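Local coordinates for pyridoxal phosphate homeostasis protein (Bifidobacterium adolescentis ATCC 15703, PDB 3CPG) that probably binds pyridoxal 5'-phosphate and takes part in keeping the cellular supply of this cofactor in balance, at residues Asp27-Val32 and Met65-Ala70. Numbering follows the deposited sequence.
Sequences DGVHRV and MAAIDA
Val-29 of helix 19-42 meets Ala-70, one turn on from Ala-67, in a compact example of how a branched side chain packs its CB and two methyls against a pair of alanines. Its CB leads the way, lying 3.7 Å from the CB of Ala-70; of the CA atoms in the two segments, those of Val-29 and Ala-70 lie nearest each other, 6.3 Å apart. Beyond CB the side chain forks. With CG1 anti to the backbone N (chi1 172°), that methyl lies over the carbonyl end of Ala-70, 3.6 Å from its O, while CG2 turns back to Ala-67, where it sits 3.8 Å from the carbonyl O and 4.1 Å from CB, yet stays 3.9 Å from the Ala-70 CB and so touches both alanines. The protein is a TIM barrel of the alanine racemase N-terminal type, in which strand 51-55, helix 61-69 and strand 75-77 form a beta-alpha-beta crossover; the contact packs helix 19-42 against a helix of the outer layer. Val-72 and Ile-267 also touch Val-29, and Ile-25 and Thr-26, about one turn earlier on helix 19-42, extend the packing to Ala-67 and Ala-70. Trimming Val-29 to an alanine removes both methyls, which is likely to open a gap over the Ala-70 carbonyl and beside Ala-67. On the more exposed flank, His-30 reaches across with its imidazole edge: the Ala-70 O lies near the ring plane, 3.4 Å from CD2 and 3.3 Å from NE2. Elsewhere in segment 65-70, Asp-69 forms a salt bridge with Arg-97.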
ATOM      1  N   ASP A  27      -3.571  21.105   2.539  1.00  7.83           N
ATOM      2  CA  ASP A  27      -5.022  21.129   2.396  1.00  9.27           C
ATOM      3  C   ASP A  27      -5.492  19.830   1.753  1.00  8.69           C
ATOM      4  O   ASP A  27      -6.562  19.316   2.082  1.00  8.07           O
ATOM      5  CB  ASP A  27      -5.468  22.317   1.540  1.00  9.91           C
ATOM      6  CG  ASP A  27      -5.238  23.650   2.224  1.00 12.68           C
ATOM      7  OD1 ASP A  27      -5.216  23.687   3.470  1.00 13.98           O
ATOM      8  OD2 ASP A  27      -5.097  24.668   1.514  1.00 17.81           O
ATOM      9  N   GLY A  28      -4.682  19.308   0.837  1.00  8.02           N
ATOM     10  CA  GLY A  28      -5.021  18.059   0.174  1.00  7.39           C
ATOM     11  C   GLY A  28      -5.117  16.922   1.173  1.00  7.10           C
ATOM     12  O   GLY A  28      -6.074  16.140   1.153  1.00  7.71           O
ATOM     13  N   VAL A  29      -4.123  16.825   2.052  1.00  5.71           N
ATOM     14  CA  VAL A  29      -4.107  15.781   3.070  1.00  6.16           C
ATOM     15  C   VAL A  29      -5.284  15.945   4.019  1.00  7.05           C
ATOM     16  O   VAL A  29      -5.952  14.976   4.365  1.00  7.29           O
ATOM     17  CB  VAL A  29      -2.808  15.818   3.910  1.00  5.04           C
ATOM     18  CG1 VAL A  29      -2.919  14.843   5.079  1.00  5.71           C
ATOM     19  CG2 VAL A  29      -1.616  15.457   3.048  1.00  5.50           C
ATOM     20  N   HIS A  30      -5.539  17.177   4.443  1.00  7.38           N
ATOM     21  CA  HIS A  30      -6.641  17.422   5.359  1.00  8.13           C
ATOM     22  C   HIS A  30      -7.987  17.075   4.732  1.00  8.36           C
ATOM     23  O   HIS A  30      -8.842  16.490   5.394  1.00  9.35           O
ATOM     24  CB  HIS A  30      -6.611  18.876   5.836  1.00  9.54           C
ATOM     25  CG  HIS A  30      -5.445  19.187   6.725  1.00 11.17           C
ATOM     26  ND1 HIS A  30      -5.097  20.472   7.082  1.00 14.07           N
ATOM     27  CD2 HIS A  30      -4.559  18.372   7.346  1.00 12.74           C
ATOM     28  CE1 HIS A  30      -4.049  20.435   7.885  1.00 13.06           C
ATOM     29  NE2 HIS A  30      -3.703  19.172   8.062  1.00 12.54           N
ATOM     30  N   ARG A  31      -8.178  17.423   3.459  1.00  8.38           N
ATOM     31  CA  ARG A  31      -9.438  17.117   2.779  1.00 10.14           C
ATOM     32  C   ARG A  31      -9.639  15.607   2.686  1.00 10.10           C
ATOM     33  O   ARG A  31     -10.740  15.099   2.896  1.00 10.19           O
ATOM     34  CB  ARG A  31      -9.465  17.705   1.362  1.00 12.71           C
ATOM     35  CG  ARG A  31      -9.834  19.176   1.284  1.00 19.05           C
ATOM     36  CD  ARG A  31     -10.291  19.543  -0.124  1.00 21.29           C
ATOM     37  NE  ARG A  31      -9.226  19.392  -1.112  1.00 26.00           N
ATOM     38  CZ  ARG A  31      -8.222  20.250  -1.265  1.00 26.00           C
ATOM     39  NH1 ARG A  31      -8.145  21.326  -0.493  1.00 27.63           N
ATOM     40  NH2 ARG A  31      -7.298  20.034  -2.190  1.00 26.12           N
ATOM     41  N   VAL A  32      -8.566  14.894   2.365  1.00  8.95           N
ATOM     42  CA  VAL A  32      -8.625  13.443   2.247  1.00  7.39           C
ATOM     43  C   VAL A  32      -8.906  12.799   3.598  1.00  8.09           C
ATOM     44  O   VAL A  32      -9.694  11.859   3.687  1.00  7.73           O
ATOM     45  CB  VAL A  32      -7.306  12.874   1.669  1.00  5.66           C
ATOM     46  CG1 VAL A  32      -7.291  11.349   1.784  1.00  5.94           C
ATOM     47  CG2 VAL A  32      -7.169  13.285   0.205  1.00  6.03           C
HETATM   48  N   MSE A  65       7.349  15.079   2.329  1.00  4.75           N
HETATM   49  CA  MSE A  65       7.442  15.480   3.724  1.00  5.24           C
HETATM   50  C   MSE A  65       6.350  16.480   4.105  1.00  5.51           C
HETATM   51  O   MSE A  65       5.921  16.529   5.257  1.00  5.56           O
HETATM   52  CB  MSE A  65       8.835  16.046   4.022  1.00  5.91           C
HETATM   53  CG  MSE A  65       9.956  14.984   3.933  1.00  5.33           C
HETATM   54 SE   MSE A  65       9.586  13.410   4.993  1.00 13.26          SE
HETATM   55  CE  MSE A  65       9.399  14.247   6.686  1.00 10.89           C
ATOM     56  N   ALA A  66       5.893  17.273   3.143  1.00  5.31           N
ATOM     57  CA  ALA A  66       4.826  18.222   3.433  1.00  4.94           C
ATOM     58  C   ALA A  66       3.581  17.395   3.748  1.00  5.65           C
ATOM     59  O   ALA A  66       2.790  17.749   4.621  1.00  5.72           O
ATOM     60  CB  ALA A  66       4.572  19.140   2.233  1.00  5.69           C
ATOM     61  N   ALA A  67       3.415  16.283   3.031  1.00  5.16           N
ATOM     62  CA  ALA A  67       2.267  15.407   3.248  1.00  5.83           C
ATOM     63  C   ALA A  67       2.353  14.725   4.613  1.00  5.08           C
ATOM     64  O   ALA A  67       1.361  14.630   5.336  1.00  5.12           O
ATOM     65  CB  ALA A  67       2.191  14.359   2.144  1.00  5.02           C
ATOM     66  N   ILE A  68       3.537  14.243   4.963  1.00  4.82           N
ATOM     67  CA  ILE A  68       3.713  13.588   6.252  1.00  4.80           C
ATOM     68  C   ILE A  68       3.503  14.594   7.375  1.00  6.28           C
ATOM     69  O   ILE A  68       2.850  14.290   8.370  1.00  5.88           O
ATOM     70  CB  ILE A  68       5.109  12.935   6.347  1.00  4.86           C
ATOM     71  CG1 ILE A  68       5.109  11.650   5.511  1.00  5.53           C
ATOM     72  CG2 ILE A  68       5.474  12.639   7.805  1.00  5.29           C
ATOM     73  CD1 ILE A  68       6.493  11.081   5.226  1.00  4.65           C
ATOM     74  N   ASP A  69       4.034  15.802   7.208  1.00  5.45           N
ATOM     75  CA  ASP A  69       3.865  16.820   8.233  1.00  6.77           C
ATOM     76  C   ASP A  69       2.398  17.193   8.409  1.00  7.67           C
ATOM     77  O   ASP A  69       1.991  17.644   9.484  1.00  8.06           O
ATOM     78  CB  ASP A  69       4.679  18.074   7.895  1.00  7.60           C
ATOM     79  CG  ASP A  69       6.161  17.895   8.164  1.00 10.51           C
ATOM     80  OD1 ASP A  69       6.506  17.136   9.094  1.00 10.98           O
ATOM     81  OD2 ASP A  69       6.979  18.525   7.462  1.00 10.85           O
ATOM     82  N   ALA A  70       1.605  16.998   7.357  1.00  6.27           N
ATOM     83  CA  ALA A  70       0.183  17.329   7.401  1.00  7.18           C
ATOM     84  C   ALA A  70      -0.679  16.224   7.998  1.00  7.21           C
ATOM     85  O   ALA A  70      -1.882  16.410   8.184  1.00  7.76           O
ATOM     86  CB  ALA A  70      -0.318  17.675   6.008  1.00  6.18           C
TER